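Local coordinates for protein fatty acid CoA ligase (Marinactinospora thermotolerans, PDB 6SQ8) that is an AMP-binding enzyme of the ANL superfamily, with pockets that hold adenosine monophosphate and 1-ethanoyl-9H-pyrido[3,4-b]indole-3-carboxylic acid, at residues L31-L42 and W61-V70; E317-P325 and F384-L392. All coordinates share one frame; numbering follows the deposited sequence.

Interaction 1 (L31-L42 and W61-V70)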
# COMPACT_ATOMS: atom_id res chain seq x y z
N LEU A 31 -1.53 -24.14 -10.56
CA LEU A 31 -0.77 -23.21 -9.72
C LEU A 31 -0.04 -23.99 -8.62
O LEU A 31 1.15 -23.74 -8.34
CB LEU A 31 -1.71 -22.16 -9.13
CG LEU A 31 -1.09 -21.23 -8.08
CD1 LEU A 31 0.06 -20.42 -8.66
CD2 LEU A 31 -2.14 -20.33 -7.47
N ARG A 32 -0.76 -24.93 -7.99
CA ARG A 32 -0.20 -25.80 -6.95
C ARG A 32 1.06 -26.48 -7.50
O ARG A 32 2.13 -26.43 -6.87
CB ARG A 32 -1.22 -26.84 -6.49
CG ARG A 32 -2.31 -26.32 -5.57
CD ARG A 32 -3.47 -27.32 -5.53
NE ARG A 32 -4.60 -26.92 -4.70
CZ ARG A 32 -4.55 -26.82 -3.37
NH1 ARG A 32 -3.44 -27.16 -2.72
NH2 ARG A 32 -5.58 -26.34 -2.69
N HIS A 33 0.92 -27.04 -8.71
CA HIS A 33 2.00 -27.69 -9.43
C HIS A 33 3.22 -26.74 -9.55
O HIS A 33 4.36 -27.15 -9.31
CB HIS A 33 1.51 -28.22 -10.79
CG HIS A 33 2.59 -28.85 -11.60
ND1 HIS A 33 3.46 -28.11 -12.41
CD2 HIS A 33 2.99 -30.15 -11.72
CE1 HIS A 33 4.32 -28.92 -12.99
NE2 HIS A 33 4.06 -30.17 -12.58
N GLN A 34 2.97 -25.48 -9.92
CA GLN A 34 4.05 -24.51 -10.14
C GLN A 34 4.77 -24.17 -8.83
O GLN A 34 5.97 -23.91 -8.83
CB GLN A 34 3.52 -23.25 -10.81
CG GLN A 34 3.91 -23.20 -12.27
CD GLN A 34 5.26 -22.57 -12.50
OE1 GLN A 34 5.77 -21.82 -11.68
NE2 GLN A 34 5.84 -22.86 -13.65
N VAL A 35 4.04 -24.17 -7.72
CA VAL A 35 4.64 -23.88 -6.43
C VAL A 35 5.62 -25.01 -6.10
O VAL A 35 6.75 -24.75 -5.67
CB VAL A 35 3.59 -23.69 -5.33
CG1 VAL A 35 4.25 -23.49 -3.97
CG2 VAL A 35 2.66 -22.52 -5.63
N ARG A 36 5.16 -26.25 -6.30
CA ARG A 36 5.95 -27.44 -6.02
C ARG A 36 7.24 -27.39 -6.84
O ARG A 36 8.35 -27.57 -6.30
CB ARG A 36 5.16 -28.71 -6.37
CG ARG A 36 3.91 -28.97 -5.55
CD ARG A 36 3.29 -30.28 -5.98
NE ARG A 36 1.86 -30.31 -5.72
CZ ARG A 36 0.94 -30.60 -6.62
NH1 ARG A 36 1.30 -30.88 -7.86
NH2 ARG A 36 -0.35 -30.67 -6.27
N LEU A 37 7.08 -27.12 -8.13
CA LEU A 37 8.16 -27.03 -9.09
C LEU A 37 9.20 -26.00 -8.64
O LEU A 37 10.38 -26.30 -8.50
CB LEU A 37 7.56 -26.65 -10.44
CG LEU A 37 8.47 -26.88 -11.65
CD1 LEU A 37 7.64 -27.32 -12.86
CD2 LEU A 37 9.30 -25.65 -11.98
N LEU A 38 8.74 -24.76 -8.40
CA LEU A 38 9.62 -23.66 -8.05
C LEU A 38 10.26 -23.92 -6.69
O LEU A 38 11.43 -23.57 -6.49
CB LEU A 38 8.79 -22.38 -8.01
CG LEU A 38 8.28 -21.87 -9.35
CD1 LEU A 38 7.36 -20.69 -9.15
CD2 LEU A 38 9.42 -21.43 -10.21
N ALA A 39 9.49 -24.50 -5.77
CA ALA A 39 9.98 -24.82 -4.44
C ALA A 39 11.17 -25.77 -4.55
O ALA A 39 12.24 -25.50 -4.03
CB ALA A 39 8.87 -25.41 -3.61
N HIS A 40 10.97 -26.88 -5.26
CA HIS A 40 12.02 -27.88 -5.49
C HIS A 40 13.26 -27.24 -6.15
O HIS A 40 14.38 -27.40 -5.68
CB HIS A 40 11.45 -29.05 -6.31
CG HIS A 40 12.44 -30.15 -6.51
ND1 HIS A 40 13.31 -30.19 -7.59
CD2 HIS A 40 12.66 -31.26 -5.78
CE1 HIS A 40 14.04 -31.29 -7.51
NE2 HIS A 40 13.67 -31.95 -6.40
N ALA A 41 13.05 -26.47 -7.22
CA ALA A 41 14.14 -25.85 -7.95
C ALA A 41 14.99 -24.93 -7.06
O ALA A 41 16.22 -24.90 -7.18
CB ALA A 41 13.58 -25.08 -9.13
N LEU A 42 14.33 -24.16 -6.18
CA LEU A 42 15.01 -23.19 -5.28
C LEU A 42 15.78 -23.95 -4.19
O LEU A 42 16.88 -23.55 -3.82
CB LEU A 42 13.97 -22.26 -4.64
CG LEU A 42 13.32 -21.22 -5.55
CD1 LEU A 42 12.03 -20.71 -4.93
CD2 LEU A 42 14.26 -20.06 -5.78
N TRP A 61 1.04 -14.60 -13.20
CA TRP A 61 0.54 -15.62 -12.31
C TRP A 61 1.69 -16.45 -11.73
O TRP A 61 1.58 -16.98 -10.63
CB TRP A 61 -0.49 -16.49 -13.02
CG TRP A 61 0.05 -17.46 -14.03
CD1 TRP A 61 0.12 -17.29 -15.38
CD2 TRP A 61 0.52 -18.79 -13.77
NE1 TRP A 61 0.60 -18.41 -15.98
CE2 TRP A 61 0.86 -19.35 -15.02
CE3 TRP A 61 0.70 -19.56 -12.62
CZ2 TRP A 61 1.37 -20.64 -15.14
CZ3 TRP A 61 1.21 -20.83 -12.74
CH2 TRP A 61 1.54 -21.37 -13.98
N ARG A 62 2.79 -16.56 -12.46
CA ARG A 62 3.93 -17.32 -11.97
C ARG A 62 4.58 -16.59 -10.79
O ARG A 62 5.14 -17.22 -9.91
CB ARG A 62 4.95 -17.60 -13.08
CG ARG A 62 4.57 -18.77 -13.99
CD ARG A 62 5.65 -19.02 -15.04
NE ARG A 62 5.29 -20.10 -15.96
CZ ARG A 62 4.41 -19.97 -16.96
NH1 ARG A 62 3.82 -18.81 -17.20
NH2 ARG A 62 4.11 -21.01 -17.70
N ALA A 63 4.47 -15.27 -10.75
CA ALA A 63 5.07 -14.50 -9.67
C ALA A 63 4.32 -14.73 -8.35
O ALA A 63 4.89 -14.56 -7.26
CB ALA A 63 5.12 -13.03 -10.03
N ILE A 64 3.03 -15.08 -8.47
CA ILE A 64 2.18 -15.45 -7.34
C ILE A 64 2.73 -16.75 -6.72
O ILE A 64 2.90 -16.83 -5.46
CB ILE A 64 0.70 -15.59 -7.78
CG1 ILE A 64 0.11 -14.24 -8.18
CG2 ILE A 64 -0.13 -16.27 -6.71
CD1 ILE A 64 -1.32 -14.32 -8.64
N ALA A 65 3.00 -17.73 -7.59
CA ALA A 65 3.59 -19.02 -7.24
C ALA A 65 4.97 -18.83 -6.61
O ALA A 65 5.31 -19.53 -5.66
CB ALA A 65 3.67 -19.90 -8.47
N LEU A 66 5.76 -17.90 -7.16
CA LEU A 66 7.14 -17.73 -6.72
C LEU A 66 7.15 -17.31 -5.25
O LEU A 66 7.94 -17.83 -4.48
CB LEU A 66 7.87 -16.71 -7.61
CG LEU A 66 9.29 -16.35 -7.17
CD1 LEU A 66 10.16 -17.59 -7.16
CD2 LEU A 66 9.91 -15.29 -8.06
N ARG A 67 6.30 -16.35 -4.88
CA ARG A 67 6.30 -15.80 -3.52
C ARG A 67 5.97 -16.93 -2.54
O ARG A 67 6.63 -17.10 -1.51
CB ARG A 67 5.29 -14.65 -3.39
CG ARG A 67 5.29 -13.92 -2.05
CD ARG A 67 3.99 -13.16 -1.85
NE ARG A 67 4.05 -11.98 -0.98
CZ ARG A 67 4.06 -10.72 -1.41
NH1 ARG A 67 4.25 -10.48 -2.69
NH2 ARG A 67 3.89 -9.73 -0.55
N LEU A 68 4.95 -17.71 -2.91
CA LEU A 68 4.43 -18.77 -2.11
C LEU A 68 5.51 -19.85 -1.95
O LEU A 68 5.69 -20.40 -0.87
CB LEU A 68 3.17 -19.29 -2.80
CG LEU A 68 2.21 -20.11 -1.96
CD1 LEU A 68 2.10 -19.58 -0.55
CD2 LEU A 68 0.84 -20.16 -2.62
N ALA A 69 6.25 -20.12 -3.03
CA ALA A 69 7.34 -21.10 -3.02
C ALA A 69 8.47 -20.62 -2.11
O ALA A 69 8.94 -21.37 -1.27
CB ALA A 69 7.82 -21.36 -4.42
N VAL A 70 8.89 -19.36 -2.25
CA VAL A 70 9.93 -18.80 -1.41
C VAL A 70 9.56 -18.94 0.07
O VAL A 70 10.42 -19.18 0.92
CB VAL A 70 10.21 -17.33 -1.77
CG1 VAL A 70 11.03 -16.62 -0.69
CG2 VAL A 70 10.87 -17.21 -3.14

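Interaction 2 (E317-P325 and F384-L392)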
# COMPACT_ATOMS: atom_id res chain seq x y z
N GLU A 317 -19.46 13.52 7.13
CA GLU A 317 -18.59 13.75 8.29
C GLU A 317 -17.41 12.76 8.31
O GLU A 317 -16.35 13.06 8.86
CB GLU A 317 -19.32 13.59 9.62
CG GLU A 317 -20.77 14.05 9.61
CD GLU A 317 -21.78 12.92 9.50
OE1 GLU A 317 -21.73 11.98 10.34
OE2 GLU A 317 -22.63 12.96 8.57
N LEU A 318 -17.59 11.57 7.73
CA LEU A 318 -16.59 10.50 7.78
C LEU A 318 -15.70 10.49 6.54
O LEU A 318 -14.80 9.63 6.44
CB LEU A 318 -17.32 9.17 7.92
CG LEU A 318 -18.15 9.00 9.19
CD1 LEU A 318 -18.73 7.61 9.24
CD2 LEU A 318 -17.31 9.29 10.42
N LEU A 319 -15.91 11.39 5.59
CA LEU A 319 -15.09 11.40 4.38
C LEU A 319 -13.67 11.87 4.68
O LEU A 319 -12.83 11.75 3.85
CB LEU A 319 -15.76 12.29 3.33
CG LEU A 319 -17.06 11.74 2.75
CD1 LEU A 319 -17.69 12.77 1.83
CD2 LEU A 319 -16.83 10.44 2.01
N THR A 320 -13.41 12.38 5.88
CA THR A 320 -12.07 12.74 6.30
C THR A 320 -11.46 11.65 7.19
O THR A 320 -10.39 11.87 7.77
CB THR A 320 -12.06 14.07 7.04
OG1 THR A 320 -12.99 14.03 8.14
CG2 THR A 320 -12.39 15.22 6.11
N ALA A 321 -12.13 10.49 7.29
CA ALA A 321 -11.74 9.43 8.19
C ALA A 321 -11.15 8.24 7.43
O ALA A 321 -11.38 8.06 6.23
CB ALA A 321 -12.92 8.98 8.99
N VAL A 322 -10.39 7.43 8.17
CA VAL A 322 -9.82 6.17 7.69
C VAL A 322 -10.73 5.02 8.13
O VAL A 322 -10.70 3.95 7.53
CB VAL A 322 -8.38 5.96 8.19
CG1 VAL A 322 -7.42 6.92 7.51
CG2 VAL A 322 -8.26 6.09 9.70
N GLY A 323 -11.51 5.29 9.17
CA GLY A 323 -12.56 4.41 9.61
C GLY A 323 -12.33 3.91 11.02
O GLY A 323 -11.51 4.45 11.76
N ARG A 324 -13.07 2.85 11.38
CA ARG A 324 -12.88 2.15 12.63
C ARG A 324 -11.66 1.25 12.50
O ARG A 324 -11.42 0.69 11.44
CB ARG A 324 -14.14 1.36 12.98
CG ARG A 324 -15.27 2.20 13.57
CD ARG A 324 -16.20 1.38 14.46
NE ARG A 324 -17.33 2.18 14.92
CZ ARG A 324 -18.44 2.38 14.21
NH1 ARG A 324 -18.54 1.91 12.98
NH2 ARG A 324 -19.44 3.08 14.72
N PRO A 325 -10.84 1.08 13.56
CA PRO A 325 -9.77 0.09 13.55
C PRO A 325 -10.34 -1.31 13.28
O PRO A 325 -11.47 -1.60 13.67
CB PRO A 325 -9.17 0.16 14.96
CG PRO A 325 -9.53 1.55 15.43
CD PRO A 325 -10.90 1.82 14.83
N PHE A 384 -9.80 10.53 17.16
CA PHE A 384 -11.05 9.80 17.05
C PHE A 384 -12.22 10.76 17.23
O PHE A 384 -12.14 11.72 18.00
CB PHE A 384 -11.13 8.69 18.10
CG PHE A 384 -10.29 7.48 17.82
CD1 PHE A 384 -10.80 6.42 17.08
CD2 PHE A 384 -8.99 7.38 18.31
CE1 PHE A 384 -10.01 5.31 16.81
CE2 PHE A 384 -8.21 6.26 18.04
CZ PHE A 384 -8.72 5.24 17.28
N ASP A 385 -13.33 10.47 16.52
CA ASP A 385 -14.55 11.23 16.62
C ASP A 385 -15.45 10.56 17.68
O ASP A 385 -15.06 9.58 18.28
CB ASP A 385 -15.17 11.42 15.24
CG ASP A 385 -15.71 10.15 14.59
OD1 ASP A 385 -15.93 9.19 15.30
OD2 ASP A 385 -15.90 10.15 13.37
N GLU A 386 -16.65 11.11 17.89
CA GLU A 386 -17.63 10.62 18.86
C GLU A 386 -18.02 9.15 18.59
O GLU A 386 -18.36 8.45 19.53
CB GLU A 386 -18.90 11.48 18.83
CG GLU A 386 -18.73 12.86 19.44
CD GLU A 386 -20.06 13.59 19.57
OE1 GLU A 386 -20.87 13.53 18.59
OE2 GLU A 386 -20.30 14.19 20.66
N ASP A 387 -17.99 8.69 17.33
CA ASP A 387 -18.45 7.34 16.97
C ASP A 387 -17.28 6.35 16.82
O ASP A 387 -17.49 5.23 16.39
CB ASP A 387 -19.27 7.36 15.68
CG ASP A 387 -20.64 8.02 15.81
OD1 ASP A 387 -21.07 8.29 16.97
OD2 ASP A 387 -21.27 8.28 14.74
N GLY A 388 -16.06 6.78 17.14
CA GLY A 388 -14.87 5.90 17.18
C GLY A 388 -14.20 5.67 15.84
O GLY A 388 -13.50 4.68 15.67
N HIS A 389 -14.40 6.58 14.87
CA HIS A 389 -13.68 6.56 13.60
C HIS A 389 -12.41 7.38 13.76
O HIS A 389 -12.43 8.45 14.35
CB HIS A 389 -14.54 7.12 12.47
CG HIS A 389 -15.73 6.27 12.15
ND1 HIS A 389 -16.94 6.46 12.77
CD2 HIS A 389 -15.91 5.28 11.25
CE1 HIS A 389 -17.82 5.60 12.28
NE2 HIS A 389 -17.21 4.87 11.35
N LEU A 390 -11.30 6.86 13.22
CA LEU A 390 -10.04 7.54 13.29
C LEU A 390 -9.97 8.54 12.12
O LEU A 390 -10.35 8.21 10.99
CB LEU A 390 -8.91 6.51 13.22
CG LEU A 390 -7.49 7.09 13.20
CD1 LEU A 390 -7.20 7.87 14.47
CD2 LEU A 390 -6.47 6.00 13.01
N HIS A 391 -9.49 9.75 12.44
CA HIS A 391 -9.26 10.80 11.46
C HIS A 391 -7.77 11.18 11.49
O HIS A 391 -7.25 11.58 12.54
CB HIS A 391 -10.11 12.02 11.77
CG HIS A 391 -11.56 11.90 11.46
ND1 HIS A 391 -12.45 11.24 12.29
CD2 HIS A 391 -12.30 12.41 10.45
CE1 HIS A 391 -13.67 11.34 11.79
NE2 HIS A 391 -13.60 12.05 10.66
N LEU A 392 -7.09 11.11 10.34
CA LEU A 392 -5.71 11.49 10.27
C LEU A 392 -5.61 12.96 9.85
O LEU A 392 -6.13 13.31 8.80
CB LEU A 392 -4.99 10.62 9.24
CG LEU A 392 -4.97 9.12 9.55
CD1 LEU A 392 -4.18 8.35 8.49
CD2 LEU A 392 -4.44 8.81 10.94
O HOH W 1 -8.06 10.44 7.45

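Interaction 1 (L31-L42 and W61-V70)
Ala65 and Ala69, one helical turn apart, point their methyl groups into helix 31-42 in a knobs-into-holes packing of two helices, 28-44 and 61-72, within the AMP-binding enzyme family part of the chain. Ala65 sits among Leu31, Gln34, Val35 and Leu38, and Ala69 among Val35, Leu38, Ala39 and Leu42. Alanine suits both places because a small knob lets the axes come within 8.4 Å at a crossing angle of -52°.

The larger side chains of helix 31-42 wrap around these knobs. With its CG anti to the backbone N (chi1 172°), Leu31 sends CD1 to 3.7 Å from Ala65 CB, and the same methyl lies at the edge of the Trp61 indole. Leu38 reaches Ala65 from another quarter, its CD1 3.8 Å from Ala65 CB, while its CB rests against Ala69. The branched Val35 serves both holes: CG2 faces Ala65 and CG1 turns to Ala69. Farther along, Leu42 CD1 meets Val70 CG2 at 4.1 Å.

At the other end the packing becomes mixed. The bent chain of Gln34 crosses Trp61 at about a right angle, its amide plane 80° from the indole; Gln34 CG lies 3.4 Å from Trp61 CH2. Gln34 then meets Arg62, whose extended chain runs over the indole, Arg62 CG standing 3.7 Å above the plane of the Trp61 ring.

Interaction 2 (E317-P325 and F384-L392)
Antiparallel strands 321-325 and 390-395 pair beside the adenosine monophosphate pocket, joined by Val322 N to Leu390 O (2.9 Å) and Leu390 N to Gly323 O (2.8 Å). Val322 and Leu390 lie side by side, with Val322 CG2 3.6 Å from Leu390 CB, while Val322 CG1 meets Leu392 CD1; Val322 and Leu392 both touch the nucleotide. Gly323 suits its backbone angles (phi 119°, psi -164°), at which a CB would press on the preceding carbonyl O.

His389 is sandwiched by CH-pi contacts: Leu318 CD1 covers one face, 3.9 Å from the centroid, and Arg324 CG the other. The Arg324 guanidinium tilts 44° from the imidazole, its NE and NH2 weakly bonded to Asp387 O. That carbonyl belongs to the Asp385-Gly388 type I turn, whose first residue also makes an Asx turn, Asp385 OD1 accepting from Asp387 N; His389 N reaches that oxygen from the opposite face of the carboxylate.

Ala321 sets its small methyl over a face of His391, CB 3.7 Å from the ring centroid, in a further CH-pi contact. At that ring's edge His391 NE2 gives Glu317 O a weak, nearly straight bond (3.4 Å). A water joins Thr320 O to Leu392 N.

Overall arrangement
The two contacts lie on opposite sides of the chain's centre, their own centres 40 Å apart and their nearest atoms about 22 Å apart. They follow one another in sequence: interaction 1 is complete by residue 70, long before interaction 2 opens at 317. Interaction 1 joins helices 28-44 and 61-72, whose buried faces also rest on helix 205-215, the helix that begins at Leu205 of the 1-ethanoyl-9H-pyrido[3,4-b]indole-3-carboxylic acid pocket. Interaction 2 instead joins strands, and strand 293-299 and helix 409-418 pack against it. Interaction 1 is thus packing away from the nucleotide, while interaction 2 brings Val322 and Leu392 to the adenosine monophosphate.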